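PDB 3U5R: uncharacterized protein from Sinorhizobium meliloti, which is of unknown function but is probably an antioxidant oxidoreductase of the AhpC/TSA family, with a thioredoxin-like fold. Local coordinates for residues A[95-101]-A[125-130]. Numbering follows the deposited sequence.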
ATOM      1  N   VAL A  95       1.281   6.371  -6.010  1.00 13.75           N
ATOM      2  CA  VAL A  95       0.939   5.550  -4.841  1.00 12.82           C
ATOM      3  C   VAL A  95      -0.532   5.474  -4.722  1.00 15.24           C
ATOM      4  O   VAL A  95      -1.250   6.493  -4.816  1.00 15.37           O
ATOM      5  CB  VAL A  95       1.524   6.115  -3.499  1.00 15.34           C
ATOM      6  CG1 VAL A  95       1.024   5.324  -2.276  1.00 12.78           C
ATOM      7  CG2 VAL A  95       3.091   6.132  -3.530  1.00 14.48           C
ATOM      8  N   VAL A  96      -1.057   4.256  -4.525  1.00 15.93           N
ATOM      9  CA  VAL A  96      -2.495   4.132  -4.221  1.00 16.28           C
ATOM     10  C   VAL A  96      -2.601   3.335  -2.986  1.00 15.54           C
ATOM     11  O   VAL A  96      -2.101   2.185  -2.986  1.00 15.49           O
ATOM     12  CB  VAL A  96      -3.286   3.462  -5.360  1.00 20.00           C
ATOM     13  CG1 VAL A  96      -2.577   2.203  -5.831  1.00 20.00           C
ATOM     14  CG2 VAL A  96      -4.705   3.147  -4.908  1.00 20.00           C
ATOM     15  N   ALA A  97      -3.303   3.862  -1.972  1.00 13.93           N
ATOM     16  CA  ALA A  97      -3.567   3.105  -0.770  1.00 13.20           C
ATOM     17  C   ALA A  97      -4.982   2.609  -0.688  1.00 11.92           C
ATOM     18  O   ALA A  97      -5.879   3.308  -1.111  1.00 10.26           O
ATOM     19  CB  ALA A  97      -3.250   3.976   0.497  1.00 14.37           C
ATOM     20  N   ILE A  98      -5.208   1.447  -0.075  1.00 11.44           N
ATOM     21  CA  ILE A  98      -6.525   0.816  -0.087  1.00 12.79           C
ATOM     22  C   ILE A  98      -6.814   0.279   1.334  1.00 14.27           C
ATOM     23  O   ILE A  98      -5.970  -0.368   1.938  1.00 14.89           O
ATOM     24  CB  ILE A  98      -6.595  -0.372  -1.099  1.00 12.69           C
ATOM     25  CG1 ILE A  98      -6.406   0.154  -2.534  1.00 13.64           C
ATOM     26  CG2 ILE A  98      -7.974  -1.111  -0.975  1.00 12.29           C
ATOM     27  CD1 ILE A  98      -6.133  -0.989  -3.576  1.00 14.61           C
ATOM     28  N   ASN A  99      -7.977   0.577   1.854  1.00 11.93           N
ATOM     29  CA  ASN A  99      -8.359   0.053   3.150  1.00 14.51           C
ATOM     30  C   ASN A  99      -9.430  -0.985   2.836  1.00 15.41           C
ATOM     31  O   ASN A  99     -10.560  -0.599   2.425  1.00 15.40           O
ATOM     32  CB  ASN A  99      -8.939   1.189   4.001  1.00 13.03           C
ATOM     33  CG  ASN A  99      -9.272   0.750   5.373  1.00 15.44           C
ATOM     34  OD1 ASN A  99      -9.897  -0.321   5.579  1.00 17.22           O
ATOM     35  ND2 ASN A  99      -8.819   1.534   6.359  1.00 13.89           N
ATOM     36  N   SER A 100      -9.113  -2.265   2.986  1.00 14.80           N
ATOM     37  CA  SER A 100     -10.097  -3.325   2.702  1.00 17.25           C
ATOM     38  C   SER A 100     -10.729  -3.900   3.946  1.00 18.65           C
ATOM     39  O   SER A 100     -11.457  -4.881   3.841  1.00 18.73           O
ATOM     40  CB  SER A 100      -9.478  -4.517   1.971  1.00 19.14           C
ATOM     41  OG  SER A 100      -8.795  -4.026   0.873  1.00 20.61           O
ATOM     42  N   ASN A 101     -10.475  -3.284   5.101  1.00 17.53           N
ATOM     43  CA  ASN A 101     -10.940  -3.863   6.337  1.00 19.73           C
ATOM     44  C   ASN A 101     -12.482  -3.692   6.541  1.00 21.76           C
ATOM     45  O   ASN A 101     -13.071  -2.645   6.220  1.00 18.29           O
ATOM     46  CB  ASN A 101     -10.174  -3.266   7.517  1.00 19.55           C
ATOM     47  CG  ASN A 101      -8.782  -3.870   7.704  1.00 18.63           C
ATOM     48  OD1 ASN A 101      -8.039  -3.430   8.569  1.00 27.49           O
ATOM     49  ND2 ASN A 101      -8.426  -4.859   6.924  1.00 16.12           N
ATOM     50  N   PHE A 125      -1.493  10.935  -1.583  1.00 15.22           N
ATOM     51  CA  PHE A 125      -1.878   9.864  -2.562  1.00 15.48           C
ATOM     52  C   PHE A 125      -3.357   9.511  -2.351  1.00 14.25           C
ATOM     53  O   PHE A 125      -3.914   9.740  -1.264  1.00 13.40           O
ATOM     54  CB  PHE A 125      -1.049   8.610  -2.305  1.00 11.85           C
ATOM     55  CG  PHE A 125      -0.929   8.272  -0.841  1.00 16.08           C
ATOM     56  CD1 PHE A 125       0.146   8.709  -0.111  1.00 12.99           C
ATOM     57  CD2 PHE A 125      -1.910   7.506  -0.208  1.00 13.55           C
ATOM     58  CE1 PHE A 125       0.295   8.380   1.265  1.00 12.92           C
ATOM     59  CE2 PHE A 125      -1.782   7.136   1.185  1.00 19.64           C
ATOM     60  CZ  PHE A 125      -0.677   7.631   1.931  1.00 19.49           C
ATOM     61  N   PRO A 126      -3.999   8.978  -3.389  1.00 12.65           N
ATOM     62  CA  PRO A 126      -5.356   8.554  -3.111  1.00 13.12           C
ATOM     63  C   PRO A 126      -5.426   7.378  -2.064  1.00 14.34           C
ATOM     64  O   PRO A 126      -4.641   6.409  -2.131  1.00 14.77           O
ATOM     65  CB  PRO A 126      -5.871   8.131  -4.504  1.00 13.70           C
ATOM     66  CG  PRO A 126      -4.528   7.761  -5.291  1.00 14.83           C
ATOM     67  CD  PRO A 126      -3.611   8.839  -4.817  1.00 10.39           C
ATOM     68  N   TYR A 127      -6.370   7.481  -1.120  1.00 11.76           N
ATOM     69  CA  TYR A 127      -6.593   6.464  -0.131  1.00 12.67           C
ATOM     70  C   TYR A 127      -8.028   6.039  -0.262  1.00 13.51           C
ATOM     71  O   TYR A 127      -8.953   6.793   0.034  1.00 15.05           O
ATOM     72  CB  TYR A 127      -6.262   7.046   1.259  1.00  9.45           C
ATOM     73  CG  TYR A 127      -6.327   6.092   2.398  1.00 16.91           C
ATOM     74  CD1 TYR A 127      -6.346   4.687   2.202  1.00 13.55           C
ATOM     75  CD2 TYR A 127      -6.404   6.577   3.712  1.00 11.49           C
ATOM     76  CE1 TYR A 127      -6.442   3.818   3.312  1.00 14.10           C
ATOM     77  CE2 TYR A 127      -6.460   5.707   4.818  1.00 10.80           C
ATOM     78  CZ  TYR A 127      -6.475   4.360   4.619  1.00 15.26           C
ATOM     79  OH  TYR A 127      -6.587   3.528   5.729  1.00 17.40           O
ATOM     80  N   LEU A 128      -8.216   4.807  -0.704  1.00 14.74           N
ATOM     81  CA  LEU A 128      -9.520   4.369  -1.188  1.00 16.28           C
ATOM     82  C   LEU A 128     -10.109   3.297  -0.335  1.00 17.87           C
ATOM     83  O   LEU A 128      -9.378   2.528   0.287  1.00 16.97           O
ATOM     84  CB  LEU A 128      -9.301   3.780  -2.576  1.00 15.31           C
ATOM     85  CG  LEU A 128      -8.534   4.750  -3.478  1.00 15.75           C
ATOM     86  CD1 LEU A 128      -8.317   4.122  -4.849  1.00 12.66           C
ATOM     87  CD2 LEU A 128      -9.286   6.145  -3.619  1.00 13.30           C
ATOM     88  N   LYS A 129     -11.428   3.167  -0.353  1.00 20.26           N
ATOM     89  CA  LYS A 129     -12.073   2.069   0.384  1.00 19.97           C
ATOM     90  C   LYS A 129     -12.414   0.879  -0.518  1.00 21.99           C
ATOM     91  O   LYS A 129     -13.105   1.087  -1.526  1.00 22.32           O
ATOM     92  CB  LYS A 129     -13.352   2.542   1.038  1.00 19.73           C
ATOM     93  CG  LYS A 129     -14.033   1.429   1.875  1.00 20.21           C
ATOM     94  CD  LYS A 129     -13.301   1.254   3.181  1.00 17.49           C
ATOM     95  CE  LYS A 129     -13.792  -0.057   3.817  1.00 18.55           C
ATOM     96  NZ  LYS A 129     -12.828  -0.291   4.932  1.00 21.64           N
ATOM     97  N   ASP A 130     -11.993  -0.358  -0.142  1.00 20.69           N
ATOM     98  CA  ASP A 130     -12.352  -1.617  -0.901  1.00 22.43           C
ATOM     99  C   ASP A 130     -13.448  -2.380  -0.114  1.00 21.96           C
ATOM    100  O   ASP A 130     -13.144  -3.363   0.559  1.00 21.20           O
ATOM    101  CB  ASP A 130     -11.057  -2.435  -1.148  1.00 20.44           C
ATOM    102  CG  ASP A 130     -11.267  -3.875  -1.631  1.00 23.40           C
ATOM    103  OD1 ASP A 130     -12.190  -4.160  -2.400  1.00 21.34           O
ATOM    104  OD2 ASP A 130     -10.431  -4.750  -1.242  1.00 22.79           O
TER
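N99 and Y127 meet because both carry CG anti to the backbone N (chi1 -176° and -175°), which brings the amide of one to the hydroxyl of the other on the same face of the sheet. N99 ND2 donates to Y127 OH at 3.1 Å, slightly tilted from its amide plane; E109 takes a second bond from ND2, and N69 is a further partner of the hydroxyl. The other end of the amide is shared too: N99 OD1 closes an Asx turn by accepting from N101 N, while K129 NZ comes at it from above the carbonyl plane, 3.0 Å away. A bend at chi2 of K129 carries the chain past N99 O and sets NZ on a lone pair of N101 O at 2.7 Å; E109 O is a further acceptor, so a lysine suits a strand end rich in acceptors. An alanine at N99 would probably unlatch the Asx turn and deprive both Y127 OH and K129 NZ of a partner. Strands 93-99 and 127-129 run parallel here as the two arms of a right-handed beta-alpha-beta crossover through helix 111-121, with 127-129 at the edge of the thioredoxin-fold sheet. Their backbone ladder passes from A97 N–P126 O to L128 N–A97 O (2.8 Å), N99 N–L128 O and D130 N–N99 O. Small A97 lets the rings of F125 and Y127 close in obliquely on its CB, F125 CE2 at 3.6 Å. V95 CG1 lies over the F125 face, 4.3 Å from its centroid. On the opposite face V96 CG2 packs against L128 CD1, two branched apolar groups; V96 also rests on L62 and V64 of strand 61-66, and L128 on D45. Past the strands, S100 OG donates to the anti lone pair of D130 OD2 at 2.8 Å; the same carboxylate accepts the amides of V135 and A136 in helix 134-139.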